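GCN5-related N-acetyltransferase (Sphaerobacter thermophilus, PDB 3TT2) probably transfers an acyl group, most likely acetyl from acetyl-CoA, to an acceptor that is not established. Local coordinates at residues Ala73-Leu78 with Val105-Glu110; Ala186-Val191 with Glu207-Met212; Arg217-Leu222 with Tyr276-Arg281; Glu270-Tyr275 with Ala302-Lys307. One frame throughout, in Å; residues are numbered along the deposited sequence.

Contact 1 (Ala73-Leu78 with Val105-Glu110); sequences AYADVL and VQWGEE
Trp107 holds CG anti to its backbone N (chi1 175°), which sends the indole out from helix 100-115 toward Ala75 and Val77. Val77 turns CG1 anti to its own carbonyl carbon (chi1 -66°), and this methyl is the branch that meets the indole. Atoms CZ3 and CH2 of the six-membered ring do the touching, approached obliquely: Trp107 CZ3 lies 3.7 Å from Val77 CG1 and 4.1 Å from Ala75 CB. The two side chains lie at a slant to each other. The backbone joins in as well, with Ala75 O at 3.9 Å from Trp107 CH2, a van der Waals approach. Gly108 is the helix residue whose CA comes nearest the strand, 7.4 Å from Val77 CA. It has no side chain to hold the backbones apart there. Tyr74 and Asp76 belong to the other face of the strand, where Tyr74 OH donates to Asp76 OD2 at 3.1 Å on its anti side, tilted 33° out of the carboxylate plane, and also bonds Trp52. A glycerol, probably from the crystallisation liquor, lies beside the indole. In GNAT relatives the equivalent helix follows the pyrophosphate-binding loop, and the same is probable here. Strand 71-80 runs antiparallel to strands 61-65 and 84-91. Trp107 also touches Val62 of strand 61-65, Val77 also rests on Leu85, and helix 23-36 covers the opposite face at Tyr74.

Contact 2 (Ala186-Val191 with Glu207-Met212); sequences ATYEAV and ERWLSM
Glu207 O, in the turn that carries Trp209 against Tyr188, accepts two bonds from Ser211. Ser211 N and Ser211 OG each lie 3.1 Å from Glu207 O and reach it from opposite faces of its plane. The contact between the helices is apolar. Tyr188 CB sits over the six-membered ring of Trp209, 3.8 Å from its centroid, a CH-pi contact. The phenol edge follows, with Tyr188 CD1 3.5 Å from Trp209 CG over the same indole. The planes stand at 51°, so the pair is oblique. Thr187 CG2 approaches Trp209 CZ2 obliquely, 3.9 Å away; with chi1 at -77°, CG2 stands anti to the backbone N and OG1 beside it, bonded to Asp183 O. With an alanine at Trp209 the indole is gone, and a gap would probably open between the helices beside Tyr188 CB and Thr187 CG2. Tyr188 OH bonds Ser204 O, and its ring also meets Phe206. Helix 184-194 rests in turn on strand 233-243 through Ala186, Ala190 and Val191.

Contact 3 (Arg217-Leu222 with Tyr276-Arg281); sequences RKDPEL and YRRGVR
Arg278 meets the carboxylates of Asp219 and Glu221 along the edge of its guanidinium. The side chains of Asp219 and Arg278 approach from opposite directions, and their flat ends meet edge to edge, planes 9° apart. Arg278 NH1 donates to Asp219 OD1 at 3.1 Å, using the syn lone pair of that oxygen. Arg278 NH2 also faces this carboxylate, but its modelled distance to Asp219 OD2 is too short to be trusted. The Glu221 carboxylate stands at 81° to the guanidinium, and Arg278 NH1 reaches Glu221 OE2 at 3.0 Å from above the carboxylate plane. NH1 thus serves both acids. Leu222 lies over one guanidinium face, with CD1 3.5 Å from Arg278 NH2. Arg278 gets there with CG anti to the backbone N (chi1 -171°) and bends at chi2 and chi3. A leucine in its place would probably leave Asp219 and Glu221 without their common positive mate. Further out, Glu242 makes a long, weak ion pair with Arg278 NE. Gly279, with its positive phi, forms a Schellman motif at this end of the helix. The bridge ties the end of helix 263-278 to the loop before strand 223-228, while Leu222 continues onto Val274 and Tyr275.

Contact 4 (Glu270-Tyr275 with Ala302-Lys307); sequences EVFGVY and AGMHVK
Phe272 offers the edge of its ring to Ala302 and Met304. Its CG is anti to the carbonyl carbon (chi1 -67°), which carries the ring away from helix 263-278 toward the start of strand 305-316. Met304, modelled as selenomethionine, is extended at chi2 (169°), which carries SE to the ring. The bend at chi3 (-62°) brings CE back beside Phe272 CZ, which is 3.8 Å from Met304 SE and 4.0 Å from Met304 CE. The selenium lies near the ring plane, 5.2 Å from the centroid of Phe272, a Met-aromatic contact made at the edge. The two side chains cross at about a right angle. In this GNAT module the helix packs against strands 148-159 and 282-290, where Phe272 touches Ile158 and Val283 while Met304 reaches Met156 and Leu285. Ala302 follows helix 297-301, and Gly303 comes next with a positive phi in a Schellman motif. Ala302 O lies at the same ring edge, near its plane, 3.5 Å from Phe272 CE2. Ala302 CB packs 4.2 Å from Phe272 CE2.

From the N terminus, contact 1 closes a loop from strand 71-80 through strand 84-91 to helix 100-115. It lies in the first GNAT region, with its centre 31 to 36 Å from the other centres. Contact 2 closes a short loop between helices 184-194 and 206-213. Contact 3 follows, and the two meet where Leu210 O lies 2.7 Å from Arg217 NH2, a probable hydrogen bond. Contact 3 spans strands 223-228 to 246-254 before returning on helix 263-278. The segments of contacts 3 and 4 alternate, so these two cross; the other pairs run in series and none nests. Contact 4 reaches strand 305-316, which pairs with strands 125-132 and 148-159 and so joins the two halves.

Contact 1 (Ala73-Leu78 with Val105-Glu110)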
loop_
_atom_site.group_PDB
_atom_site.type_symbol
_atom_site.label_atom_id
_atom_site.label_comp_id
_atom_site.label_asym_id
_atom_site.label_seq_id
_atom_site.Cartn_x
_atom_site.Cartn_y
_atom_site.Cartn_z
ATOM N N ALA A 73 -3.296 13.970 -17.299
ATOM C CA ALA A 73 -3.707 13.326 -16.059
ATOM C C ALA A 73 -3.841 11.820 -16.249
ATOM O O ALA A 73 -4.000 11.334 -17.370
ATOM C CB ALA A 73 -5.018 13.930 -15.549
ATOM N N TYR A 74 -3.742 11.086 -15.147
ATOM C CA TYR A 74 -3.869 9.641 -15.185
ATOM C C TYR A 74 -4.390 9.094 -13.871
ATOM O O TYR A 74 -4.022 9.586 -12.805
ATOM C CB TYR A 74 -2.523 9.011 -15.516
ATOM C CG TYR A 74 -2.386 7.547 -15.162
ATOM C CD1 TYR A 74 -1.875 7.158 -13.935
ATOM C CD2 TYR A 74 -2.735 6.550 -16.074
ATOM C CE1 TYR A 74 -1.728 5.816 -13.616
ATOM C CE2 TYR A 74 -2.589 5.202 -15.765
ATOM C CZ TYR A 74 -2.085 4.837 -14.532
ATOM O OH TYR A 74 -1.927 3.500 -14.210
ATOM N N ALA A 75 -5.211 8.051 -13.957
ATOM C CA ALA A 75 -5.639 7.309 -12.775
ATOM C C ALA A 75 -5.789 5.805 -13.034
ATOM O O ALA A 75 -6.103 5.375 -14.147
ATOM C CB ALA A 75 -6.920 7.889 -12.223
ATOM N N ASP A 76 -5.531 5.011 -12.001
ATOM C CA ASP A 76 -5.812 3.572 -12.031
ATOM C C ASP A 76 -6.582 3.150 -10.764
ATOM O O ASP A 76 -6.576 3.882 -9.781
ATOM C CB ASP A 76 -4.528 2.748 -12.236
ATOM C CG ASP A 76 -3.527 2.860 -11.065
ATOM O OD1 ASP A 76 -3.908 3.232 -9.932
ATOM O OD2 ASP A 76 -2.333 2.543 -11.285
ATOM N N VAL A 77 -7.246 1.995 -10.781
ATOM C CA VAL A 77 -8.085 1.595 -9.649
ATOM C C VAL A 77 -7.705 0.247 -9.088
ATOM O O VAL A 77 -7.363 -0.669 -9.836
ATOM C CB VAL A 77 -9.594 1.522 -10.012
ATOM C CG1 VAL A 77 -10.159 2.896 -10.352
ATOM C CG2 VAL A 77 -9.830 0.555 -11.151
ATOM N N LEU A 78 -7.761 0.132 -7.766
ATOM C CA LEU A 78 -7.780 -1.177 -7.115
ATOM C C LEU A 78 -9.201 -1.518 -6.662
ATOM O O LEU A 78 -9.894 -0.681 -6.097
ATOM C CB LEU A 78 -6.819 -1.216 -5.938
ATOM C CG LEU A 78 -5.396 -1.490 -6.401
ATOM C CD1 LEU A 78 -4.383 -1.270 -5.284
ATOM C CD2 LEU A 78 -5.340 -2.909 -6.909
ATOM N N VAL A 105 -11.959 12.068 -10.590
ATOM C CA VAL A 105 -12.698 11.656 -9.419
ATOM C C VAL A 105 -13.989 10.967 -9.828
ATOM O O VAL A 105 -14.243 9.837 -9.411
ATOM C CB VAL A 105 -12.985 12.840 -8.502
ATOM C CG1 VAL A 105 -14.020 12.462 -7.454
ATOM C CG2 VAL A 105 -11.699 13.304 -7.852
ATOM N N GLN A 106 -14.784 11.632 -10.666
ATOM C CA GLN A 106 -16.057 11.067 -11.106
ATOM C C GLN A 106 -15.844 9.815 -11.960
ATOM O O GLN A 106 -16.612 8.872 -11.862
ATOM C CB GLN A 106 -16.932 12.117 -11.809
ATOM C CG GLN A 106 -18.254 11.564 -12.376
ATOM C CD GLN A 106 -19.514 11.985 -11.598
ATOM O OE1 GLN A 106 -19.473 12.214 -10.388
ATOM N NE2 GLN A 106 -20.641 12.083 -12.309
ATOM N N TRP A 107 -14.786 9.792 -12.766
ATOM C CA TRP A 107 -14.420 8.597 -13.528
ATOM C C TRP A 107 -14.349 7.352 -12.643
ATOM O O TRP A 107 -14.858 6.283 -12.990
ATOM C CB TRP A 107 -13.059 8.787 -14.213
ATOM C CG TRP A 107 -12.576 7.543 -14.917
ATOM C CD1 TRP A 107 -12.964 7.105 -16.145
ATOM C CD2 TRP A 107 -11.630 6.575 -14.427
ATOM N NE1 TRP A 107 -12.315 5.931 -16.459
ATOM C CE2 TRP A 107 -11.493 5.582 -15.423
ATOM C CE3 TRP A 107 -10.880 6.459 -13.250
ATOM C CZ2 TRP A 107 -10.646 4.486 -15.280
ATOM C CZ3 TRP A 107 -10.029 5.365 -13.105
ATOM C CH2 TRP A 107 -9.926 4.390 -14.116
ATOM N N GLY A 108 -13.696 7.503 -11.501
ATOM C CA GLY A 108 -13.562 6.416 -10.561
ATOM C C GLY A 108 -14.879 6.080 -9.905
ATOM O O GLY A 108 -15.183 4.912 -9.678
ATOM N N GLU A 109 -15.661 7.109 -9.595
ATOM C CA GLU A 109 -16.994 6.914 -9.036
ATOM C C GLU A 109 -17.884 6.189 -10.031
ATOM O O GLU A 109 -18.597 5.261 -9.678
ATOM C CB GLU A 109 -17.636 8.252 -8.654
ATOM C CG GLU A 109 -16.955 8.967 -7.505
ATOM C CD GLU A 109 -17.770 10.130 -6.976
ATOM O OE1 GLU A 109 -18.794 10.471 -7.600
ATOM O OE2 GLU A 109 -17.399 10.699 -5.929
ATOM N N GLU A 110 -17.833 6.612 -11.285
ATOM C CA GLU A 110 -18.639 5.967 -12.296
ATOM C C GLU A 110 -18.101 4.564 -12.542
ATOM O O GLU A 110 -18.834 3.698 -12.986
ATOM C CB GLU A 110 -18.684 6.788 -13.593
ATOM C CG GLU A 110 -17.493 6.565 -14.517
ATOM C CD GLU A 110 -17.839 6.727 -15.997
ATOM O OE1 GLU A 110 -19.009 7.046 -16.312
ATOM O OE2 GLU A 110 -16.935 6.525 -16.843
#

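Contact 2 (Ala186-Val191 with Glu207-Met212)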
loop_
_atom_site.group_PDB
_atom_site.type_symbol
_atom_site.label_atom_id
_atom_site.label_comp_id
_atom_site.label_asym_id
_atom_site.label_seq_id
_atom_site.Cartn_x
_atom_site.Cartn_y
_atom_site.Cartn_z
ATOM N N ALA A 186 1.012 -22.850 9.426
ATOM C CA ALA A 186 1.181 -22.296 10.763
ATOM C C ALA A 186 1.409 -20.798 10.724
ATOM O O ALA A 186 0.942 -20.075 11.598
ATOM C CB ALA A 186 2.332 -22.969 11.453
ATOM N N THR A 187 2.145 -20.351 9.712
ATOM C CA THR A 187 2.478 -18.947 9.526
ATOM C C THR A 187 1.244 -18.190 9.117
ATOM O O THR A 187 0.958 -17.106 9.615
ATOM C CB THR A 187 3.495 -18.778 8.403
ATOM O OG1 THR A 187 4.789 -19.153 8.878
ATOM C CG2 THR A 187 3.540 -17.350 7.942
ATOM N N TYR A 188 0.517 -18.778 8.184
ATOM C CA TYR A 188 -0.752 -18.239 7.758
ATOM C C TYR A 188 -1.737 -18.015 8.921
ATOM O O TYR A 188 -2.447 -17.014 8.949
ATOM C CB TYR A 188 -1.378 -19.171 6.731
ATOM C CG TYR A 188 -2.828 -18.868 6.526
ATOM C CD1 TYR A 188 -3.215 -17.758 5.791
ATOM C CD2 TYR A 188 -3.823 -19.669 7.094
ATOM C CE1 TYR A 188 -4.547 -17.462 5.602
ATOM C CE2 TYR A 188 -5.157 -19.384 6.904
ATOM C CZ TYR A 188 -5.510 -18.274 6.163
ATOM O OH TYR A 188 -6.830 -17.965 5.966
ATOM N N GLU A 189 -1.794 -18.952 9.862
ATOM C CA GLU A 189 -2.725 -18.841 10.986
ATOM C C GLU A 189 -2.345 -17.696 11.906
ATOM O O GLU A 189 -3.199 -17.016 12.469
ATOM C CB GLU A 189 -2.773 -20.142 11.790
ATOM C CG GLU A 189 -3.471 -21.278 11.073
ATOM C CD GLU A 189 -3.380 -22.599 11.827
ATOM O OE1 GLU A 189 -2.572 -22.704 12.787
ATOM O OE2 GLU A 189 -4.126 -23.537 11.457
ATOM N N ALA A 190 -1.046 -17.506 12.059
ATOM C CA ALA A 190 -0.525 -16.482 12.938
ATOM C C ALA A 190 -0.766 -15.113 12.332
ATOM O O ALA A 190 -1.034 -14.161 13.046
ATOM C CB ALA A 190 0.939 -16.708 13.172
ATOM N N VAL A 191 -0.674 -15.028 11.009
ATOM C CA VAL A 191 -0.894 -13.779 10.288
ATOM C C VAL A 191 -2.372 -13.390 10.299
ATOM O O VAL A 191 -2.714 -12.217 10.423
ATOM C CB VAL A 191 -0.393 -13.874 8.823
ATOM C CG1 VAL A 191 -0.789 -12.645 8.029
ATOM C CG2 VAL A 191 1.107 -14.031 8.774
ATOM N N GLU A 207 -5.835 -20.678 0.761
ATOM C CA GLU A 207 -5.415 -20.824 -0.623
ATOM C C GLU A 207 -5.115 -19.467 -1.255
ATOM O O GLU A 207 -4.151 -19.329 -2.010
ATOM C CB GLU A 207 -6.443 -21.608 -1.435
ATOM C CG GLU A 207 -6.618 -23.042 -0.953
ATOM C CD GLU A 207 -7.491 -23.151 0.299
ATOM O OE1 GLU A 207 -8.419 -22.326 0.451
ATOM O OE2 GLU A 207 -7.249 -24.058 1.131
ATOM N N ARG A 208 -5.933 -18.469 -0.929
ATOM C CA ARG A 208 -5.712 -17.099 -1.390
ATOM C C ARG A 208 -4.353 -16.601 -0.929
ATOM O O ARG A 208 -3.579 -16.046 -1.710
ATOM C CB ARG A 208 -6.799 -16.164 -0.852
ATOM C CG ARG A 208 -8.067 -16.088 -1.695
ATOM C CD ARG A 208 -9.230 -15.503 -0.894
ATOM N NE ARG A 208 -10.398 -15.208 -1.724
ATOM C CZ ARG A 208 -11.304 -16.107 -2.097
ATOM N NH1 ARG A 208 -11.181 -17.373 -1.723
ATOM N NH2 ARG A 208 -12.333 -15.741 -2.852
ATOM N N TRP A 209 -4.068 -16.807 0.350
ATOM C CA TRP A 209 -2.806 -16.385 0.921
ATOM C C TRP A 209 -1.637 -17.076 0.234
ATOM O O TRP A 209 -0.629 -16.444 -0.070
ATOM C CB TRP A 209 -2.803 -16.667 2.408
ATOM C CG TRP A 209 -1.538 -16.287 3.088
ATOM C CD1 TRP A 209 -1.172 -15.045 3.506
ATOM C CD2 TRP A 209 -0.469 -17.163 3.445
ATOM N NE1 TRP A 209 0.065 -15.093 4.096
ATOM C CE2 TRP A 209 0.518 -16.385 4.068
ATOM C CE3 TRP A 209 -0.249 -18.535 3.293
ATOM C CZ2 TRP A 209 1.704 -16.932 4.543
ATOM C CZ3 TRP A 209 0.933 -19.073 3.764
ATOM C CH2 TRP A 209 1.889 -18.278 4.382
ATOM N N LEU A 210 -1.784 -18.370 -0.029
ATOM C CA LEU A 210 -0.768 -19.136 -0.752
ATOM C C LEU A 210 -0.427 -18.561 -2.117
ATOM O O LEU A 210 0.733 -18.519 -2.503
ATOM C CB LEU A 210 -1.214 -20.581 -0.941
ATOM C CG LEU A 210 -1.048 -21.529 0.243
ATOM C CD1 LEU A 210 -1.208 -22.962 -0.227
ATOM C CD2 LEU A 210 0.300 -21.322 0.928
ATOM N N SER A 211 -1.440 -18.137 -2.860
ATOM C CA SER A 211 -1.212 -17.665 -4.215
ATOM C C SER A 211 -0.645 -16.260 -4.210
ATOM O O SER A 211 0.071 -15.869 -5.132
ATOM C CB SER A 211 -2.508 -17.694 -5.005
ATOM O OG SER A 211 -3.095 -18.979 -4.935
HETATM N N MSE A 212 -0.959 -15.495 -3.170
HETATM C CA MSE A 212 -0.468 -14.130 -3.080
HETATM C C MSE A 212 0.991 -14.103 -2.676
HETATM O O MSE A 212 1.739 -13.193 -3.034
HETATM C CB MSE A 212 -1.269 -13.340 -2.058
HETATM C CG MSE A 212 -2.586 -12.820 -2.556
HETATM SE SE MSE A 212 -3.373 -11.610 -1.255
HETATM C CE MSE A 212 -3.716 -12.859 0.200
#

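Contact 3 (Arg217-Leu222 with Tyr276-Arg281)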
loop_
_atom_site.group_PDB
_atom_site.type_symbol
_atom_site.label_atom_id
_atom_site.label_comp_id
_atom_site.label_asym_id
_atom_site.label_seq_id
_atom_site.Cartn_x
_atom_site.Cartn_y
_atom_site.Cartn_z
ATOM N N ARG A 217 7.687 -16.493 -1.030
ATOM C CA ARG A 217 8.093 -17.689 -0.289
ATOM C C ARG A 217 9.239 -18.455 -0.954
ATOM O O ARG A 217 9.757 -19.424 -0.391
ATOM C CB ARG A 217 6.904 -18.612 -0.060
ATOM C CG ARG A 217 5.880 -18.016 0.863
ATOM C CD ARG A 217 4.752 -18.968 1.147
ATOM N NE ARG A 217 3.796 -19.041 0.048
ATOM C CZ ARG A 217 3.594 -20.135 -0.678
ATOM N NH1 ARG A 217 4.294 -21.228 -0.417
ATOM N NH2 ARG A 217 2.691 -20.147 -1.652
ATOM N N LYS A 218 9.622 -18.008 -2.150
ATOM C CA LYS A 218 10.808 -18.503 -2.840
ATOM C C LYS A 218 12.041 -17.743 -2.326
ATOM O O LYS A 218 13.152 -17.956 -2.806
ATOM C CB LYS A 218 10.662 -18.338 -4.355
ATOM C CG LYS A 218 9.527 -19.163 -4.964
ATOM C CD LYS A 218 9.498 -19.090 -6.509
ATOM C CE LYS A 218 9.375 -17.653 -7.020
ATOM N NZ LYS A 218 9.228 -17.543 -8.511
ATOM N N ASP A 219 11.817 -16.839 -1.367
ATOM C CA ASP A 219 12.860 -16.034 -0.722
ATOM C C ASP A 219 12.585 -15.967 0.784
ATOM O O ASP A 219 12.324 -14.894 1.323
ATOM C CB ASP A 219 12.803 -14.631 -1.286
ATOM C CG ASP A 219 14.036 -13.818 -0.979
ATOM O OD1 ASP A 219 14.862 -14.240 -0.136
ATOM O OD2 ASP A 219 14.175 -12.740 -1.598
ATOM N N PRO A 220 12.640 -17.119 1.461
ATOM C CA PRO A 220 12.241 -17.282 2.862
ATOM C C PRO A 220 13.182 -16.592 3.845
ATOM O O PRO A 220 12.817 -16.416 5.008
ATOM C CB PRO A 220 12.303 -18.793 3.075
ATOM C CG PRO A 220 12.899 -19.373 1.814
ATOM C CD PRO A 220 13.408 -18.275 0.980
ATOM N N GLU A 221 14.382 -16.239 3.387
ATOM C CA GLU A 221 15.384 -15.563 4.204
ATOM C C GLU A 221 14.766 -14.345 4.910
ATOM O O GLU A 221 15.128 -14.013 6.044
ATOM C CB GLU A 221 16.519 -15.104 3.286
ATOM C CG GLU A 221 17.964 -15.383 3.725
ATOM C CD GLU A 221 18.997 -14.832 2.710
ATOM O OE1 GLU A 221 19.444 -15.598 1.824
ATOM O OE2 GLU A 221 19.361 -13.631 2.792
ATOM N N LEU A 222 13.830 -13.695 4.216
ATOM C CA LEU A 222 13.156 -12.474 4.667
ATOM C C LEU A 222 11.789 -12.704 5.369
ATOM O O LEU A 222 11.090 -11.741 5.731
ATOM C CB LEU A 222 12.954 -11.542 3.465
ATOM C CG LEU A 222 14.131 -11.084 2.583
ATOM C CD1 LEU A 222 13.617 -10.265 1.410
ATOM C CD2 LEU A 222 15.131 -10.282 3.383
ATOM N N TYR A 276 20.409 -6.001 5.639
ATOM C CA TYR A 276 21.674 -5.305 5.655
ATOM C C TYR A 276 22.761 -6.234 5.178
ATOM O O TYR A 276 23.568 -5.871 4.344
ATOM C CB TYR A 276 22.030 -4.768 7.031
ATOM C CG TYR A 276 23.439 -4.216 7.062
ATOM C CD1 TYR A 276 23.729 -2.949 6.527
ATOM C CD2 TYR A 276 24.495 -4.962 7.598
ATOM C CE1 TYR A 276 25.031 -2.442 6.534
ATOM C CE2 TYR A 276 25.800 -4.460 7.609
ATOM C CZ TYR A 276 26.049 -3.205 7.077
ATOM O OH TYR A 276 27.314 -2.711 7.089
ATOM N N ARG A 277 22.783 -7.452 5.686
ATOM C CA ARG A 277 23.922 -8.280 5.347
ATOM C C ARG A 277 23.732 -8.963 3.987
ATOM O O ARG A 277 24.618 -9.621 3.464
ATOM C CB ARG A 277 24.335 -9.173 6.529
ATOM C CG ARG A 277 23.682 -10.503 6.643
ATOM C CD ARG A 277 24.011 -11.051 8.030
ATOM N NE ARG A 277 23.086 -10.551 9.048
ATOM C CZ ARG A 277 21.949 -11.157 9.384
ATOM N NH1 ARG A 277 21.592 -12.303 8.801
ATOM N NH2 ARG A 277 21.171 -10.619 10.309
ATOM N N ARG A 278 22.558 -8.739 3.417
ATOM C CA ARG A 278 22.240 -9.034 2.019
ATOM C C ARG A 278 22.637 -7.912 1.040
ATOM O O ARG A 278 22.723 -8.117 -0.180
ATOM C CB ARG A 278 20.737 -9.207 1.947
ATOM C CG ARG A 278 20.192 -9.698 0.686
ATOM C CD ARG A 278 19.193 -10.746 1.060
ATOM N NE ARG A 278 18.065 -10.781 0.147
ATOM C CZ ARG A 278 17.095 -11.681 0.217
ATOM N NH1 ARG A 278 17.123 -12.630 1.150
ATOM N NH2 ARG A 278 16.100 -11.635 -0.649
ATOM N N GLY A 279 22.849 -6.717 1.581
ATOM C CA GLY A 279 23.214 -5.557 0.788
ATOM C C GLY A 279 22.062 -4.688 0.297
ATOM O O GLY A 279 22.246 -3.839 -0.594
ATOM N N VAL A 280 20.865 -4.884 0.853
ATOM C CA VAL A 280 19.738 -4.028 0.462
ATOM C C VAL A 280 19.801 -2.709 1.219
ATOM O O VAL A 280 19.822 -2.692 2.447
ATOM C CB VAL A 280 18.384 -4.694 0.683
ATOM C CG1 VAL A 280 17.285 -3.693 0.509
ATOM C CG2 VAL A 280 18.202 -5.839 -0.290
ATOM N N ARG A 281 19.852 -1.603 0.487
ATOM C CA ARG A 281 20.092 -0.325 1.126
ATOM C C ARG A 281 18.845 0.238 1.785
ATOM O O ARG A 281 18.910 0.753 2.895
ATOM C CB ARG A 281 20.681 0.676 0.135
ATOM C CG ARG A 281 20.939 2.023 0.745
ATOM C CD ARG A 281 22.175 2.646 0.175
ATOM N NE ARG A 281 22.503 3.905 0.846
ATOM C CZ ARG A 281 22.067 5.091 0.441
ATOM N NH1 ARG A 281 21.279 5.171 -0.626
ATOM N NH2 ARG A 281 22.427 6.195 1.092
#

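Contact 4 (Glu270-Tyr275 with Ala302-Lys307)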
loop_
_atom_site.group_PDB
_atom_site.type_symbol
_atom_site.label_atom_id
_atom_site.label_comp_id
_atom_site.label_asym_id
_atom_site.label_seq_id
_atom_site.Cartn_x
_atom_site.Cartn_y
_atom_site.Cartn_z
ATOM N N GLU A 270 15.763 -7.774 13.593
ATOM C CA GLU A 270 16.265 -8.976 12.932
ATOM C C GLU A 270 16.110 -8.958 11.394
ATOM O O GLU A 270 17.053 -9.321 10.674
ATOM C CB GLU A 270 15.628 -10.226 13.532
ATOM C CG GLU A 270 16.195 -11.537 13.018
ATOM C CD GLU A 270 17.296 -12.122 13.893
ATOM O OE1 GLU A 270 18.271 -12.657 13.322
ATOM O OE2 GLU A 270 17.193 -12.067 15.138
ATOM N N VAL A 271 14.941 -8.534 10.902
ATOM C CA VAL A 271 14.688 -8.441 9.455
ATOM C C VAL A 271 15.648 -7.450 8.818
ATOM O O VAL A 271 16.180 -7.698 7.745
ATOM C CB VAL A 271 13.242 -8.021 9.122
ATOM C CG1 VAL A 271 12.994 -8.151 7.666
ATOM C CG2 VAL A 271 12.301 -8.926 9.786
ATOM N N PHE A 272 15.881 -6.337 9.498
ATOM C CA PHE A 272 16.827 -5.343 9.026
ATOM C C PHE A 272 18.242 -5.911 8.929
ATOM O O PHE A 272 19.005 -5.577 8.030
ATOM C CB PHE A 272 16.785 -4.098 9.911
ATOM C CG PHE A 272 15.493 -3.339 9.812
ATOM C CD1 PHE A 272 14.597 -3.618 8.807
ATOM C CD2 PHE A 272 15.174 -2.344 10.728
ATOM C CE1 PHE A 272 13.411 -2.916 8.711
ATOM C CE2 PHE A 272 13.988 -1.635 10.635
ATOM C CZ PHE A 272 13.105 -1.922 9.633
ATOM N N GLY A 273 18.594 -6.784 9.851
ATOM C CA GLY A 273 19.907 -7.375 9.799
ATOM C C GLY A 273 20.049 -8.231 8.564
ATOM O O GLY A 273 21.080 -8.204 7.917
ATOM N N VAL A 274 19.007 -8.985 8.231
ATOM C CA VAL A 274 19.030 -9.839 7.049
ATOM C C VAL A 274 19.183 -9.018 5.767
ATOM O O VAL A 274 19.960 -9.376 4.874
ATOM C CB VAL A 274 17.760 -10.675 6.941
ATOM C CG1 VAL A 274 17.688 -11.333 5.591
ATOM C CG2 VAL A 274 17.701 -11.710 8.053
ATOM N N TYR A 275 18.446 -7.910 5.693
ATOM C CA TYR A 275 18.523 -7.008 4.553
ATOM C C TYR A 275 19.899 -6.395 4.478
ATOM O O TYR A 275 20.477 -6.247 3.389
ATOM C CB TYR A 275 17.516 -5.868 4.684
ATOM C CG TYR A 275 16.120 -6.179 4.218
ATOM C CD1 TYR A 275 15.855 -6.455 2.885
ATOM C CD2 TYR A 275 15.061 -6.154 5.104
ATOM C CE1 TYR A 275 14.561 -6.734 2.456
ATOM C CE2 TYR A 275 13.782 -6.431 4.694
ATOM C CZ TYR A 275 13.529 -6.727 3.373
ATOM O OH TYR A 275 12.236 -6.987 2.978
ATOM N N ALA A 302 12.778 1.229 15.946
ATOM C CA ALA A 302 13.459 0.226 15.131
ATOM C C ALA A 302 14.446 0.886 14.160
ATOM O O ALA A 302 15.135 0.226 13.378
ATOM C CB ALA A 302 12.471 -0.671 14.408
ATOM N N GLY A 303 14.524 2.205 14.245
ATOM C CA GLY A 303 15.500 2.947 13.476
ATOM C C GLY A 303 14.890 3.557 12.238
ATOM O O GLY A 303 15.590 4.103 11.376
HETATM N N MSE A 304 13.571 3.449 12.135
HETATM C CA MSE A 304 12.927 3.957 10.971
HETATM C C MSE A 304 12.597 5.409 11.171
HETATM O O MSE A 304 12.782 5.939 12.259
HETATM C CB MSE A 304 11.694 3.142 10.699
HETATM C CG MSE A 304 11.946 1.980 9.782
HETATM SE SE MSE A 304 10.432 0.788 9.733
HETATM C CE MSE A 304 10.502 0.318 11.599
ATOM N N HIS A 305 12.089 6.031 10.113
ATOM C CA HIS A 305 11.761 7.447 10.105
ATOM C C HIS A 305 10.628 7.673 9.103
ATOM O O HIS A 305 10.297 6.784 8.314
ATOM C CB HIS A 305 12.976 8.287 9.755
ATOM C CG HIS A 305 13.355 8.212 8.311
ATOM N ND1 HIS A 305 14.158 7.213 7.804
ATOM C CD2 HIS A 305 13.025 9.003 7.262
ATOM C CE1 HIS A 305 14.309 7.394 6.505
ATOM N NE2 HIS A 305 13.630 8.470 6.153
ATOM N N VAL A 306 9.998 8.837 9.161
ATOM C CA VAL A 306 8.838 9.079 8.321
ATOM C C VAL A 306 9.240 9.513 6.898
ATOM O O VAL A 306 9.874 10.541 6.701
ATOM C CB VAL A 306 7.907 10.132 8.981
ATOM C CG1 VAL A 306 6.698 10.423 8.133
ATOM C CG2 VAL A 306 7.450 9.650 10.331
ATOM N N LYS A 307 8.836 8.728 5.907
ATOM C CA LYS A 307 9.019 9.108 4.514
ATOM C C LYS A 307 7.904 10.079 4.150
ATOM O O LYS A 307 8.140 11.279 4.004
ATOM C CB LYS A 307 8.999 7.885 3.589
ATOM C CG LYS A 307 9.348 8.214 2.183
ATOM C CD LYS A 307 9.521 6.973 1.348
ATOM C CE LYS A 307 10.066 7.316 -0.034
ATOM N NZ LYS A 307 9.682 6.274 -1.050
#